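Local coordinates for protein NAD-dependent epimerase/dehydratase (Methanobrevibacter ruminantium, PDB 6DNT) that probably interconverts UDP-N-acetylglucosamine and its 4-epimer with the help of bound NAD, and here holds UDP-N-acetylmuramic acid, at residues F137-C140 and K141-I145. Numbering follows the deposited sequence. Where two conformers were deposited one is given.
Sequences FIAC and KNNNI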
ATOM      1  N   PHE A 137      -9.769   7.562  -7.601  1.00 10.55           N
ATOM      2  CA  PHE A 137     -10.689   6.665  -6.916  1.00 10.71           C
ATOM      3  C   PHE A 137     -11.711   7.451  -6.077  1.00 11.10           C
ATOM      4  O   PHE A 137     -12.872   7.028  -5.965  1.00 11.47           O
ATOM      5  CB  PHE A 137      -9.956   5.655  -6.031  1.00 10.73           C
ATOM      6  CG  PHE A 137      -8.956   4.770  -6.756  1.00 10.98           C
ATOM      7  CD1 PHE A 137      -8.998   4.557  -8.134  1.00 11.19           C
ATOM      8  CD2 PHE A 137      -7.957   4.132  -6.017  1.00 10.91           C
ATOM      9  CE1 PHE A 137      -8.049   3.742  -8.740  1.00 11.35           C
ATOM     10  CE2 PHE A 137      -7.031   3.305  -6.621  1.00 11.64           C
ATOM     11  CZ  PHE A 137      -7.081   3.109  -7.983  1.00 11.17           C
ATOM     12  N   ILE A 138     -11.287   8.582  -5.508  1.00 11.02           N
ATOM     13  CA  ILE A 138     -12.210   9.461  -4.765  1.00 11.68           C
ATOM     14  C   ILE A 138     -13.278  10.013  -5.713  1.00 12.18           C
ATOM     15  O   ILE A 138     -14.476   9.959  -5.429  1.00 12.64           O
ATOM     16  CB  ILE A 138     -11.449  10.599  -4.051  1.00 11.74           C
ATOM     17  CG1 ILE A 138     -10.604  10.026  -2.898  1.00 11.58           C
ATOM     18  CG2 ILE A 138     -12.423  11.653  -3.526  1.00 12.09           C
ATOM     19  CD1 ILE A 138      -9.523  10.972  -2.394  1.00 11.96           C
ATOM     20  N   ALA A 139     -12.840  10.512  -6.862  1.00 12.58           N
ATOM     21  CA  ALA A 139     -13.785  10.970  -7.878  1.00 13.09           C
ATOM     22  C   ALA A 139     -14.678   9.840  -8.399  1.00 13.27           C
ATOM     23  O   ALA A 139     -15.828  10.095  -8.740  1.00 14.02           O
ATOM     24  CB  ALA A 139     -13.049  11.643  -9.020  1.00 13.24           C
ATOM     25  N   CYS A 140     -14.168   8.602  -8.477  1.00 12.93           N
ATOM     26  CA  CYS A 140     -14.989   7.461  -8.889  1.00 13.49           C
ATOM     27  C   CYS A 140     -16.132   7.228  -7.907  1.00 13.99           C
ATOM     28  O   CYS A 140     -17.296   7.113  -8.319  1.00 14.60           O
ATOM     29  CB  CYS A 140     -14.179   6.172  -9.003  1.00 13.86           C
ATOM     30  SG  CYS A 140     -13.041   6.110 -10.411  1.00 14.87           S
ATOM     31  N   LYS A 141     -15.807   7.157  -6.616  1.00 14.10           N
ATOM     32  CA  LYS A 141     -16.844   6.852  -5.630  1.00 14.72           C
ATOM     33  C   LYS A 141     -17.815   8.022  -5.471  1.00 15.83           C
ATOM     34  O   LYS A 141     -19.020   7.791  -5.305  1.00 16.70           O
ATOM     35  CB  LYS A 141     -16.270   6.328  -4.297  1.00 14.77           C
ATOM     36  CG  LYS A 141     -15.455   7.295  -3.458  1.00 14.96           C
ATOM     37  CD  LYS A 141     -16.308   8.120  -2.513  1.00 15.86           C
ATOM     38  CE  LYS A 141     -15.439   8.973  -1.597  1.00 16.38           C
ATOM     39  NZ  LYS A 141     -16.249   9.894  -0.752  1.00 17.67           N
ATOM     40  N   ASN A 142     -17.330   9.249  -5.589  1.00 15.61           N
ATOM     41  CA  ASN A 142     -18.220  10.420  -5.501  1.00 16.76           C
ATOM     42  C   ASN A 142     -19.180  10.502  -6.674  1.00 17.81           C
ATOM     43  O   ASN A 142     -20.279  11.029  -6.526  1.00 18.53           O
ATOM     44  CB  ASN A 142     -17.445  11.725  -5.397  1.00 16.43           C
ATOM     45  CG  ASN A 142     -16.781  11.914  -4.047  1.00 16.83           C
ATOM     46  OD1 ASN A 142     -17.210  11.363  -3.031  1.00 18.47           O
ATOM     47  ND2 ASN A 142     -15.750  12.719  -4.030  1.00 16.69           N
ATOM     48  N   ASN A 143     -18.780   9.966  -7.825  1.00 17.93           N
ATOM     49  CA  ASN A 143     -19.644   9.959  -9.006  1.00 18.73           C
ATOM     50  C   ASN A 143     -20.413   8.662  -9.244  1.00 19.47           C
ATOM     51  O   ASN A 143     -21.050   8.535 -10.281  1.00 20.19           O
ATOM     52  CB  ASN A 143     -18.825  10.332 -10.247  1.00 18.89           C
ATOM     53  CG  ASN A 143     -18.478  11.791 -10.280  1.00 19.47           C
ATOM     54  OD1 ASN A 143     -19.332  12.651 -10.505  1.00 20.21           O
ATOM     55  ND2 ASN A 143     -17.203  12.089 -10.095  1.00 20.46           N
ATOM     56  N   ASN A 144     -20.332   7.706  -8.314  0.80 19.62           N
ATOM     57  CA  ASN A 144     -21.034   6.424  -8.421  0.80 21.15           C
ATOM     58  C   ASN A 144     -20.709   5.690  -9.727  0.80 20.45           C
ATOM     59  O   ASN A 144     -21.583   5.108 -10.381  0.80 20.34           O
ATOM     60  CB  ASN A 144     -22.547   6.637  -8.247  0.80 23.41           C
ATOM     61  CG  ASN A 144     -22.870   7.421  -6.993  0.80 24.74           C
ATOM     62  OD1 ASN A 144     -22.724   6.910  -5.892  0.80 26.46           O
ATOM     63  ND2 ASN A 144     -23.280   8.680  -7.155  0.80 27.01           N
ATOM     64  N   ILE A 145     -19.425   5.723 -10.087  1.00 18.95           N
ATOM     65  CA  ILE A 145     -18.897   4.989 -11.241  1.00 19.05           C
ATOM     66  C   ILE A 145     -19.220   3.505 -11.046  1.00 19.13           C
ATOM     67  O   ILE A 145     -19.049   2.973  -9.945  1.00 20.22           O
ATOM     68  CB  ILE A 145     -17.361   5.226 -11.337  1.00 19.03           C
ATOM     69  CG1 ILE A 145     -17.074   6.672 -11.788  1.00 19.23           C
ATOM     70  CG2 ILE A 145     -16.656   4.215 -12.244  1.00 19.11           C
ATOM     71  CD1 ILE A 145     -17.626   7.070 -13.135  1.00 19.82           C
TER
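Cys140 O accepts the N-H of Ile145 at 3.1 Å in a nearly straight bond (170°), and with Asn144 N reaching back to Lys141 O this forms the Schellman motif that ends helix 122-142 ahead of strand 147-153 of the Rossmann-type fold. Asn144 takes the positive-phi position, which asparagine tolerates better than most residues. Ala139 O is gripped twice by Asn143, from opposite faces of the carbonyl plane: by the backbone N at 3.1 Å and, closer, by ND2 at 2.8 Å. That amide also donates to Glu97 O, tying the helix end to helix 96-99. Apolar packing follows the turn, with Ile145 CG1 against Cys140 CB (4.0 Å) on the buried side, where small Ala139 and Cys140 meet Leu100. Lys141 has CG between its backbone N and carbonyl carbon (chi1 67°), and a bend at chi2 lays the chain over Ile138 O. Its NZ donates to Asn142 OD1 at 2.9 Å and makes a cation-pi contact with Tyr195. A methionine in its place, without the ammonium, would probably leave Asn142 OD1 without this donor and the Tyr195 ring without its cation. Ile138 and Asn142 run side by side, CG2 lying 3.5 Å from ND2.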